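Local structure of 450aa long hypothetical fmu protein (Pyrococcus horikoshii, 2YXL) at residues Gln64-Lys69 / Glu150-Tyr155; Tyr58-Lys63 / Ala93-Leu98; Leu385-Cys390 / Lys399-Phe404; Glu395-Asn400 / Thr428-Pro433. The protein is probably an S-adenosylmethionine-dependent RNA cytosine-5 methyltransferase of the RsmB/NOP family and binds the cofactor analogue sinefungin. One frame throughout, in Å; residues are numbered along the deposited sequence.

Two pairs of contacts occupy separate regions of the chain. Contacts 1 and 2 share helix 47-75 in the all-helical N-terminal part, their centres about 11 Å apart, and they meet where Ile67 packs on Asp95, Ile60 and Val94. Contact 1 is only partly buried and rests on a leucine lying over an indole; contact 2 is buried, yet its centre is a pair of acids. Contacts 3 and 4 share helix 398-407 in the methyltransferase part, their centres about 8 Å apart and both buried. Contact 3 packs that helix on a central strand mainly through apolar groups, whereas contact 4 ties its first turn to strand 429-431 by a salt bridge.

Contact 1 of 4, residues Gln64-Lys69 / Glu150-Tyr155; sequences QGLIDK and ELEWKY
Leu66 lies over one face of the Trp153 indole, joining two helices of the all-helical N-terminal region, which is probably the NusB-like domain seen in RsmB relatives. The leucine spans both rings. Its CD1 is 3.7 Å from Trp153 CE3 on the six-membered ring. Its CD2 makes a CH-pi contact 3.8 Å from the centroid of the five-membered ring, 12° off the normal. The two side chains lie alongside each other, pointing opposite ways; chi1 of -65° directs the leucine branch at the indole, and chi2 sets both methyls on it. An alanine in place of Trp153 would leave Leu66 without the flat surface under its methyls and would probably open a gap between the helices. At the margin Lys69 touches Glu152 OE2 with its aliphatic CE, 3.7 Å away. The ammonium NZ of Lys69 stays 4.6 Å from Glu152 OE2, too far for a salt bridge. Segments 64-69 and 150-155 run at 135° to each other with their axes 10.7 Å apart, a separation bridged here by Leu66 and Trp153. Around this first shell, Trp354 and Leu156 also pack on Leu66, and Phe99 of helix 84-99 touches Trp153. The second carboxylate oxygen of Glu152, OE1, accepts a hydrogen bond from the backbone N of Ser159, where helix 159-169 begins.

Contact 2 of 4, residues Tyr58-Lys63 / Ala93-Leu98; sequences YDIMKK and AVDIAL
Asp59 and Asp95 bring their carboxylates together in the buried space between two helices, with Asp59 OD2 2.7 Å from Asp95 OD2 and the two carboxylate planes 52° apart. Each acid has its CG trans to the backbone nitrogen, which carries both groups out into the space between the helices. Two buried acids side by side would probably make full ionisation of both unfavourable.

The countercharge comes from Lys63, one turn after Asp59 on the same helix. Its extended chain delivers NZ to the syn side of Asp59 OD1 in a salt bridge of 2.9 Å, 16° out of the carboxylate plane, with a weaker second bond to Asp59 OD2. The same ammonium group is 4.8 Å from Asp95 OD2, near enough that it may temper its charge, and makes a cation-pi contact with Phe99. A further weak hydrogen bond joins Asp95 OD1 to His100 NE2.

The scaffold is a crossed helix pair in the helical N-terminal bundle, probably of NusB type: helices 47-75 and 84-99 meet at 103° here, with the segment axes 10.1 Å apart.

Aliphatic packing flanks the acids. Ile60 lays CG1 against the flank of the Asp95 side chain, 3.6 Å from Asp95 CB and 3.5 Å from Asp95 OD1. Ile56 and Ile67, from the turns before and after on helix 47-75, also touch Asp95, while Arg91 and Val92 of helix 84-99 pack on Ile60.

Contact 3 of 4, residues Leu385-Cys390 / Lys399-Phe404; sequences LLYTTC and KNIRWF
Tyr387 and Ile401 lie side by side between strand 383-389 and helix 398-407, the isoleucine CD1 methyl reaching Tyr387 CD2 at 3.7 Å. Its chi2 of -52° bends the CD1 end toward the strand. Further along, Leu385 and Phe404 reach across to each other, and Leu385 CD1 comes within 3.8 Å of Phe404 CZ. These two pairs form the apolar part of the contact.

The polar part gathers at the far end of the Tyr387 ring. Tyr387 OH hydrogen-bonds to the carbonyl O of Glu396, which also takes a weak bond from Asn400 ND2. That amide nitrogen is 3.3 Å from Tyr387 OH, with the ring and amide planes 73° apart. Asn400 OD1 accepts from Arg369 NE, so both ends of the amide have partners.

Strand and helix run nearly antiparallel here, at 154°, the helix covering one face of the Rossmann-like methyltransferase sheet. Strand 383-389 lies between parallel strand 331-337 and antiparallel strand 441-447, and leads to Cys390, the predicted nucleophile. Helix 398-407 packs over it beside helix 361-376, whose Leu372 touches both Tyr387 and Phe404.

Contact 4 of 4, residues Glu395-Asn400 / Thr428-Pro433; sequences EENEKN and TMRAWP
Glu398 and Arg430 meet in a side-on, two-pronged salt bridge, the tight centre of this contact. Arg430 NE donates to Glu398 OE1 at 2.8 Å and Arg430 NH2 donates to Glu398 OE2 at 2.8 Å, with N-H...O angles of 160° and 168°. Each oxygen uses its syn lone pair, and the carboxylate and guanidinium planes are only 10° apart. The arginine chain is extended from CG to NE, while Glu398 bends at chi2 to turn its carboxylate to it. Both groups have further partners: Glu398 OE1 also accepts from Phe424 N, and Arg430 NH1 donates to the carbonyl O of Ile392. Replaced by a leucine, Arg430 would probably leave the buried Glu398 carboxylate without its countercharge and the Ile392 carbonyl without this donor. Beside the bridge, Asn397 CB lies 3.7 Å from Arg430 NH2, and Phe442 lies against both Asn397 and Glu398.

The fit slackens toward Thr428, whose OG1 is 4.3 Å from Glu398 OE1 and hydrogen-bonds instead to Leu425 O. On the outer side of the helix start, partly exposed Lys399 reaches Glu395 in a long, weak ion pair, Lys399 NZ to Glu395 OE1 3.8 Å, and lies on Arg369.

The arrangement ties the loop after Cys390 and the first turn of helix 398-407 to strand 429-431, a late strand of the RsmB/NOP methyltransferase sheet, with the Asn397 side chain about 8 Å from that of the predicted nucleophile.

Contact 1 of 4, residues Gln64-Lys69 / Glu150-Tyr155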
# COMPACT_ATOMS: atom_id res chain seq x y z
N GLN A 64 1.00 0.63 -15.80
CA GLN A 64 -0.01 1.63 -16.12
C GLN A 64 0.50 2.75 -17.02
O GLN A 64 -0.11 3.05 -18.06
CB GLN A 64 -0.58 2.22 -14.83
CG GLN A 64 -1.95 2.87 -14.98
CD GLN A 64 -2.33 3.73 -13.79
OE1 GLN A 64 -3.30 3.45 -13.10
NE2 GLN A 64 -1.56 4.79 -13.55
N GLY A 65 1.63 3.34 -16.64
CA GLY A 65 2.22 4.46 -17.38
C GLY A 65 2.68 4.08 -18.77
O GLY A 65 2.63 4.90 -19.69
N LEU A 66 3.12 2.84 -18.92
CA LEU A 66 3.58 2.34 -20.21
C LEU A 66 2.39 2.00 -21.10
O LEU A 66 2.38 2.31 -22.30
CB LEU A 66 4.50 1.14 -20.02
CG LEU A 66 5.83 1.43 -19.31
CD1 LEU A 66 6.47 0.15 -18.76
CD2 LEU A 66 6.81 2.17 -20.22
N ILE A 67 1.37 1.37 -20.51
CA ILE A 67 0.10 1.10 -21.18
C ILE A 67 -0.52 2.40 -21.72
O ILE A 67 -0.96 2.46 -22.88
CB ILE A 67 -0.88 0.34 -20.24
CG1 ILE A 67 -0.41 -1.12 -20.07
CG2 ILE A 67 -2.31 0.40 -20.76
CD1 ILE A 67 -1.07 -1.88 -18.92
N ASP A 68 -0.53 3.45 -20.89
CA ASP A 68 -1.06 4.76 -21.27
C ASP A 68 -0.33 5.36 -22.47
O ASP A 68 -0.98 5.91 -23.37
CB ASP A 68 -1.04 5.73 -20.08
CG ASP A 68 -2.07 5.38 -19.00
OD1 ASP A 68 -2.90 4.47 -19.21
OD2 ASP A 68 -2.05 6.04 -17.93
N LYS A 69 1.00 5.25 -22.50
CA LYS A 69 1.79 5.71 -23.65
C LYS A 69 1.40 4.99 -24.95
O LYS A 69 1.41 5.61 -26.02
CB LYS A 69 3.29 5.53 -23.41
CG LYS A 69 3.90 6.56 -22.48
CD LYS A 69 5.43 6.53 -22.55
CE LYS A 69 6.06 7.09 -21.28
NZ LYS A 69 5.68 8.50 -21.02
N GLU A 150 13.56 2.30 -23.55
CA GLU A 150 14.09 0.96 -23.32
C GLU A 150 14.34 0.72 -21.83
O GLU A 150 14.05 -0.36 -21.31
CB GLU A 150 15.39 0.77 -24.11
CG GLU A 150 15.74 -0.68 -24.45
CD GLU A 150 14.97 -1.20 -25.66
OE1 GLU A 150 15.61 -1.48 -26.69
OE2 GLU A 150 13.73 -1.33 -25.57
N LEU A 151 14.85 1.75 -21.15
CA LEU A 151 15.10 1.71 -19.71
C LEU A 151 13.80 1.59 -18.92
O LEU A 151 13.71 0.78 -17.99
CB LEU A 151 15.87 2.97 -19.29
CG LEU A 151 16.09 3.26 -17.80
CD1 LEU A 151 17.24 2.44 -17.22
CD2 LEU A 151 16.35 4.75 -17.60
N GLU A 152 12.80 2.39 -19.29
CA GLU A 152 11.50 2.39 -18.61
C GLU A 152 10.79 1.05 -18.74
O GLU A 152 10.07 0.65 -17.83
CB GLU A 152 10.61 3.51 -19.14
CG GLU A 152 11.01 4.91 -18.68
CD GLU A 152 9.98 5.97 -19.02
OE1 GLU A 152 9.86 6.95 -18.25
OE2 GLU A 152 9.28 5.84 -20.05
N TRP A 153 10.99 0.36 -19.86
CA TRP A 153 10.38 -0.95 -20.09
C TRP A 153 11.05 -2.10 -19.32
O TRP A 153 10.40 -3.11 -19.03
CB TRP A 153 10.32 -1.27 -21.59
CG TRP A 153 9.10 -0.72 -22.27
CD1 TRP A 153 9.04 0.36 -23.10
CD2 TRP A 153 7.76 -1.22 -22.17
NE1 TRP A 153 7.75 0.56 -23.53
CE2 TRP A 153 6.94 -0.40 -22.97
CE3 TRP A 153 7.17 -2.29 -21.48
CZ2 TRP A 153 5.57 -0.60 -23.11
CZ3 TRP A 153 5.80 -2.50 -21.61
CH2 TRP A 153 5.02 -1.66 -22.42
N LYS A 154 12.33 -1.95 -18.99
CA LYS A 154 13.03 -2.98 -18.22
C LYS A 154 12.66 -2.96 -16.74
O LYS A 154 12.49 -4.02 -16.12
CB LYS A 154 14.55 -2.90 -18.40
CG LYS A 154 15.07 -3.72 -19.57
CD LYS A 154 16.53 -4.13 -19.36
CE LYS A 154 17.00 -5.09 -20.44
NZ LYS A 154 18.39 -5.57 -20.21
N TYR A 155 12.55 -1.77 -16.16
CA TYR A 155 12.22 -1.63 -14.75
C TYR A 155 10.73 -1.47 -14.49
O TYR A 155 10.28 -1.57 -13.35
CB TYR A 155 12.98 -0.46 -14.12
CG TYR A 155 14.49 -0.62 -14.05
CD1 TYR A 155 15.31 0.50 -13.92
CD2 TYR A 155 15.09 -1.87 -14.13
CE1 TYR A 155 16.70 0.37 -13.85
CE2 TYR A 155 16.48 -2.01 -14.07
CZ TYR A 155 17.27 -0.88 -13.93
OH TYR A 155 18.64 -1.00 -13.87

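Contact 2 of 4, residues Tyr58-Lys63 / Ala93-Leu98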
# COMPACT_ATOMS: atom_id res chain seq x y z
N TYR A 58 -2.86 -6.61 -11.30
CA TYR A 58 -1.55 -6.10 -10.89
C TYR A 58 -0.60 -5.84 -12.06
O TYR A 58 0.28 -4.99 -11.96
CB TYR A 58 -0.89 -7.01 -9.85
CG TYR A 58 -1.55 -6.94 -8.48
CD1 TYR A 58 -2.14 -8.06 -7.91
CD2 TYR A 58 -1.58 -5.73 -7.77
CE1 TYR A 58 -2.74 -8.00 -6.66
CE2 TYR A 58 -2.19 -5.65 -6.52
CZ TYR A 58 -2.76 -6.79 -5.97
OH TYR A 58 -3.36 -6.73 -4.73
N ASP A 59 -0.76 -6.58 -13.15
CA ASP A 59 0.02 -6.34 -14.35
C ASP A 59 -0.31 -4.97 -14.95
O ASP A 59 0.58 -4.25 -15.39
CB ASP A 59 -0.22 -7.45 -15.38
CG ASP A 59 0.85 -7.51 -16.45
OD1 ASP A 59 2.04 -7.63 -16.11
OD2 ASP A 59 0.50 -7.45 -17.65
N ILE A 60 -1.60 -4.61 -14.94
CA ILE A 60 -2.05 -3.31 -15.42
C ILE A 60 -1.55 -2.19 -14.49
O ILE A 60 -1.00 -1.19 -14.96
CB ILE A 60 -3.60 -3.24 -15.58
CG1 ILE A 60 -4.08 -4.22 -16.66
CG2 ILE A 60 -4.05 -1.81 -15.91
CD1 ILE A 60 -5.56 -4.52 -16.64
N MET A 61 -1.73 -2.37 -13.19
CA MET A 61 -1.27 -1.39 -12.20
C MET A 61 0.23 -1.14 -12.34
O MET A 61 0.67 0.01 -12.37
CB MET A 61 -1.61 -1.83 -10.77
CG MET A 61 -3.11 -1.85 -10.45
SD MET A 61 -3.90 -0.29 -10.87
CE MET A 61 -5.59 -0.58 -10.33
N LYS A 62 1.00 -2.22 -12.45
CA LYS A 62 2.45 -2.17 -12.56
C LYS A 62 2.93 -1.43 -13.82
O LYS A 62 3.91 -0.68 -13.76
CB LYS A 62 3.01 -3.59 -12.51
CG LYS A 62 4.52 -3.72 -12.48
CD LYS A 62 4.96 -5.10 -11.98
CE LYS A 62 4.46 -6.24 -12.89
NZ LYS A 62 4.80 -7.59 -12.33
N LYS A 63 2.25 -1.64 -14.94
CA LYS A 63 2.67 -1.09 -16.23
C LYS A 63 1.82 0.09 -16.71
O LYS A 63 1.91 0.50 -17.87
CB LYS A 63 2.66 -2.20 -17.29
CG LYS A 63 3.51 -3.40 -16.95
CD LYS A 63 3.21 -4.56 -17.89
CE LYS A 63 4.11 -5.74 -17.59
NZ LYS A 63 3.69 -6.93 -18.38
N ALA A 93 -7.70 -3.88 -22.34
CA ALA A 93 -7.53 -4.42 -23.69
C ALA A 93 -6.08 -4.39 -24.16
O ALA A 93 -5.59 -5.37 -24.74
CB ALA A 93 -8.44 -3.71 -24.68
N VAL A 94 -5.39 -3.28 -23.92
CA VAL A 94 -3.99 -3.12 -24.31
C VAL A 94 -3.09 -4.12 -23.56
O VAL A 94 -2.21 -4.74 -24.15
CB VAL A 94 -3.49 -1.66 -24.12
CG1 VAL A 94 -1.96 -1.57 -24.22
CG2 VAL A 94 -4.14 -0.74 -25.15
N ASP A 95 -3.35 -4.28 -22.26
CA ASP A 95 -2.59 -5.22 -21.44
C ASP A 95 -2.80 -6.67 -21.88
O ASP A 95 -1.85 -7.46 -21.94
CB ASP A 95 -2.97 -5.07 -19.97
CG ASP A 95 -2.06 -5.84 -19.05
OD1 ASP A 95 -2.53 -6.81 -18.42
OD2 ASP A 95 -0.86 -5.50 -18.97
N ILE A 96 -4.05 -7.02 -22.18
CA ILE A 96 -4.40 -8.37 -22.61
C ILE A 96 -3.79 -8.67 -23.98
O ILE A 96 -3.22 -9.75 -24.19
CB ILE A 96 -5.93 -8.63 -22.54
CG1 ILE A 96 -6.34 -8.88 -21.09
CG2 ILE A 96 -6.32 -9.81 -23.41
CD1 ILE A 96 -7.84 -8.91 -20.84
N ALA A 97 -3.89 -7.71 -24.90
CA ALA A 97 -3.37 -7.87 -26.26
C ALA A 97 -1.84 -7.95 -26.32
O ALA A 97 -1.29 -8.73 -27.08
CB ALA A 97 -3.88 -6.76 -27.17
N LEU A 98 -1.16 -7.13 -25.51
CA LEU A 98 0.30 -7.07 -25.55
C LEU A 98 0.99 -8.17 -24.76
O LEU A 98 2.07 -8.62 -25.15
CB LEU A 98 0.81 -5.71 -25.05
CG LEU A 98 0.56 -4.43 -25.87
CD1 LEU A 98 1.35 -3.28 -25.25
CD2 LEU A 98 0.92 -4.60 -27.34

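Contact 3 of 4, residues Leu385-Cys390 / Lys399-Phe404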
# COMPACT_ATOMS: atom_id res chain seq x y z
N LEU A 385 10.14 9.14 21.04
CA LEU A 385 9.44 9.43 19.81
C LEU A 385 9.94 8.48 18.72
O LEU A 385 11.15 8.37 18.51
CB LEU A 385 9.70 10.88 19.38
CG LEU A 385 8.77 11.64 18.42
CD1 LEU A 385 9.41 12.95 18.00
CD2 LEU A 385 8.37 10.86 17.19
N LEU A 386 9.03 7.80 18.04
CA LEU A 386 9.40 7.03 16.86
C LEU A 386 8.79 7.65 15.61
O LEU A 386 7.58 7.87 15.54
CB LEU A 386 9.01 5.55 16.97
CG LEU A 386 9.26 4.69 15.72
CD1 LEU A 386 10.74 4.49 15.41
CD2 LEU A 386 8.55 3.35 15.84
N TYR A 387 9.65 7.95 14.65
CA TYR A 387 9.23 8.46 13.36
C TYR A 387 9.41 7.37 12.32
O TYR A 387 10.49 6.78 12.19
CB TYR A 387 10.06 9.71 13.01
CG TYR A 387 9.80 10.29 11.64
CD1 TYR A 387 8.74 11.17 11.43
CD2 TYR A 387 10.63 9.98 10.57
CE1 TYR A 387 8.51 11.73 10.17
CE2 TYR A 387 10.41 10.53 9.31
CZ TYR A 387 9.34 11.40 9.11
OH TYR A 387 9.12 11.93 7.86
N THR A 388 8.33 7.08 11.59
CA THR A 388 8.38 6.10 10.51
C THR A 388 7.65 6.62 9.28
O THR A 388 6.66 7.34 9.40
CB THR A 388 7.77 4.72 10.89
OG1 THR A 388 6.39 4.88 11.25
CG2 THR A 388 8.52 4.06 12.02
N THR A 389 8.16 6.25 8.12
CA THR A 389 7.45 6.36 6.85
C THR A 389 7.59 5.04 6.10
O THR A 389 8.48 4.24 6.39
CB THR A 389 8.01 7.49 5.95
OG1 THR A 389 9.26 7.08 5.38
CG2 THR A 389 8.19 8.80 6.73
N CYS A 390 6.70 4.82 5.13
CA CYS A 390 6.90 3.74 4.18
C CYS A 390 7.37 4.32 2.85
O CYS A 390 6.87 3.99 1.78
CB CYS A 390 5.63 2.89 4.03
SG CYS A 390 4.15 3.86 3.75
N LYS A 399 16.85 13.20 5.95
CA LYS A 399 16.84 14.66 5.86
C LYS A 399 15.95 15.28 6.95
O LYS A 399 16.34 16.25 7.59
CB LYS A 399 16.37 15.10 4.47
CG LYS A 399 16.29 16.60 4.24
CD LYS A 399 15.58 16.87 2.93
CE LYS A 399 15.74 18.31 2.48
NZ LYS A 399 15.34 18.46 1.05
N ASN A 400 14.77 14.70 7.15
CA ASN A 400 13.82 15.17 8.16
C ASN A 400 14.29 14.95 9.61
O ASN A 400 13.86 15.66 10.52
CB ASN A 400 12.44 14.55 7.96
CG ASN A 400 11.61 15.28 6.92
OD1 ASN A 400 12.00 16.34 6.42
ND2 ASN A 400 10.45 14.73 6.60
N ILE A 401 15.15 13.95 9.81
CA ILE A 401 15.70 13.66 11.14
C ILE A 401 16.90 14.55 11.46
O ILE A 401 17.02 15.04 12.58
CB ILE A 401 16.02 12.14 11.31
CG1 ILE A 401 14.76 11.29 11.14
CG2 ILE A 401 16.67 11.85 12.67
CD1 ILE A 401 13.56 11.72 11.99
N ARG A 402 17.77 14.76 10.47
CA ARG A 402 18.90 15.68 10.62
C ARG A 402 18.43 17.09 10.95
O ARG A 402 19.05 17.78 11.76
CB ARG A 402 19.76 15.70 9.35
CG ARG A 402 20.72 14.53 9.23
CD ARG A 402 21.78 14.80 8.17
NE ARG A 402 22.49 13.59 7.78
CZ ARG A 402 22.09 12.75 6.82
NH1 ARG A 402 22.81 11.67 6.54
NH2 ARG A 402 20.98 13.00 6.13
N TRP A 403 17.32 17.50 10.33
CA TRP A 403 16.67 18.77 10.64
C TRP A 403 16.15 18.78 12.08
O TRP A 403 16.34 19.75 12.81
CB TRP A 403 15.52 19.04 9.67
CG TRP A 403 14.67 20.22 10.06
CD1 TRP A 403 14.92 21.54 9.79
CD2 TRP A 403 13.45 20.19 10.81
NE1 TRP A 403 13.93 22.33 10.32
CE2 TRP A 403 13.01 21.53 10.95
CE3 TRP A 403 12.68 19.17 11.38
CZ2 TRP A 403 11.84 21.87 11.64
CZ3 TRP A 403 11.51 19.51 12.06
CH2 TRP A 403 11.11 20.85 12.18
N PHE A 404 15.51 17.68 12.48
CA PHE A 404 14.93 17.54 13.81
C PHE A 404 15.99 17.62 14.91
O PHE A 404 15.77 18.25 15.95
CB PHE A 404 14.14 16.23 13.92
CG PHE A 404 13.33 16.11 15.18
CD1 PHE A 404 13.82 15.39 16.26
CD2 PHE A 404 12.08 16.71 15.28
CE1 PHE A 404 13.07 15.27 17.43
CE2 PHE A 404 11.33 16.59 16.45
CZ PHE A 404 11.83 15.87 17.52

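Contact 4 of 4, residues Glu395-Asn400 / Thr428-Pro433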
# COMPACT_ATOMS: atom_id res chain seq x y z
N GLU A 395 14.66 12.55 1.47
CA GLU A 395 13.95 13.80 1.77
C GLU A 395 12.88 13.67 2.86
O GLU A 395 12.66 14.60 3.63
CB GLU A 395 13.31 14.38 0.51
CG GLU A 395 14.19 15.38 -0.25
CD GLU A 395 15.41 14.76 -0.90
OE1 GLU A 395 16.38 15.51 -1.16
OE2 GLU A 395 15.42 13.53 -1.16
N GLU A 396 12.22 12.51 2.91
CA GLU A 396 11.17 12.26 3.88
C GLU A 396 11.72 11.60 5.14
O GLU A 396 11.03 11.54 6.17
CB GLU A 396 10.11 11.36 3.27
CG GLU A 396 9.20 12.06 2.28
CD GLU A 396 8.38 11.08 1.48
OE1 GLU A 396 7.24 10.77 1.89
OE2 GLU A 396 8.88 10.59 0.44
N ASN A 397 12.95 11.12 5.06
CA ASN A 397 13.54 10.28 6.10
C ASN A 397 14.75 10.90 6.80
O ASN A 397 14.58 11.66 7.76
CB ASN A 397 13.87 8.91 5.52
CG ASN A 397 12.65 8.17 5.00
OD1 ASN A 397 12.72 7.43 4.02
ND2 ASN A 397 11.51 8.36 5.66
N GLU A 398 15.95 10.57 6.32
CA GLU A 398 17.20 11.02 6.95
C GLU A 398 17.33 12.54 7.00
O GLU A 398 17.86 13.09 7.97
CB GLU A 398 18.42 10.40 6.25
CG GLU A 398 18.65 8.92 6.57
CD GLU A 398 17.90 7.97 5.64
OE1 GLU A 398 18.17 6.75 5.71
OE2 GLU A 398 17.04 8.42 4.85
N LYS A 399 16.85 13.20 5.95
CA LYS A 399 16.84 14.66 5.86
C LYS A 399 15.95 15.28 6.95
O LYS A 399 16.34 16.25 7.59
CB LYS A 399 16.37 15.10 4.47
CG LYS A 399 16.29 16.60 4.24
CD LYS A 399 15.58 16.87 2.93
CE LYS A 399 15.74 18.31 2.48
NZ LYS A 399 15.34 18.46 1.05
N ASN A 400 14.77 14.70 7.15
CA ASN A 400 13.82 15.17 8.16
C ASN A 400 14.29 14.95 9.61
O ASN A 400 13.86 15.66 10.52
CB ASN A 400 12.44 14.55 7.96
CG ASN A 400 11.61 15.28 6.92
OD1 ASN A 400 12.00 16.34 6.42
ND2 ASN A 400 10.45 14.73 6.60
N THR A 428 19.57 5.09 12.62
CA THR A 428 18.29 4.89 11.94
C THR A 428 18.29 3.56 11.20
O THR A 428 19.34 3.02 10.86
CB THR A 428 17.96 6.05 10.95
OG1 THR A 428 18.90 6.06 9.87
CG2 THR A 428 17.96 7.40 11.66
N MET A 429 17.09 3.05 10.93
CA MET A 429 16.94 1.73 10.34
C MET A 429 16.07 1.79 9.09
O MET A 429 15.09 2.54 9.04
CB MET A 429 16.34 0.77 11.37
CG MET A 429 16.30 -0.69 10.94
SD MET A 429 15.97 -1.79 12.33
CE MET A 429 14.29 -1.33 12.77
N ARG A 430 16.44 1.00 8.08
CA ARG A 430 15.67 0.89 6.85
C ARG A 430 15.37 -0.56 6.49
O ARG A 430 16.22 -1.44 6.65
CB ARG A 430 16.40 1.57 5.69
CG ARG A 430 16.24 3.08 5.64
CD ARG A 430 16.95 3.64 4.42
NE ARG A 430 16.62 5.04 4.18
CZ ARG A 430 15.87 5.49 3.18
NH1 ARG A 430 15.35 4.64 2.29
NH2 ARG A 430 15.63 6.79 3.05
N ALA A 431 14.15 -0.80 6.02
CA ALA A 431 13.77 -2.07 5.41
C ALA A 431 13.69 -1.88 3.91
O ALA A 431 13.32 -0.81 3.42
CB ALA A 431 12.43 -2.54 5.96
N TRP A 432 14.07 -2.93 3.18
CA TRP A 432 14.06 -2.91 1.72
C TRP A 432 13.40 -4.16 1.16
O TRP A 432 13.63 -5.26 1.68
CB TRP A 432 15.48 -2.80 1.18
CG TRP A 432 16.16 -1.50 1.48
CD1 TRP A 432 17.05 -1.26 2.49
CD2 TRP A 432 16.02 -0.27 0.77
NE1 TRP A 432 17.47 0.05 2.45
CE2 TRP A 432 16.85 0.68 1.40
CE3 TRP A 432 15.26 0.13 -0.35
CZ2 TRP A 432 16.95 2.01 0.96
CZ3 TRP A 432 15.37 1.44 -0.79
CH2 TRP A 432 16.20 2.37 -0.13
N PRO A 433 12.57 -4.01 0.11
CA PRO A 433 11.90 -5.15 -0.53
C PRO A 433 12.87 -6.23 -1.03
O PRO A 433 12.62 -7.41 -0.81
CB PRO A 433 11.16 -4.51 -1.71
CG PRO A 433 10.99 -3.08 -1.32
CD PRO A 433 12.21 -2.73 -0.54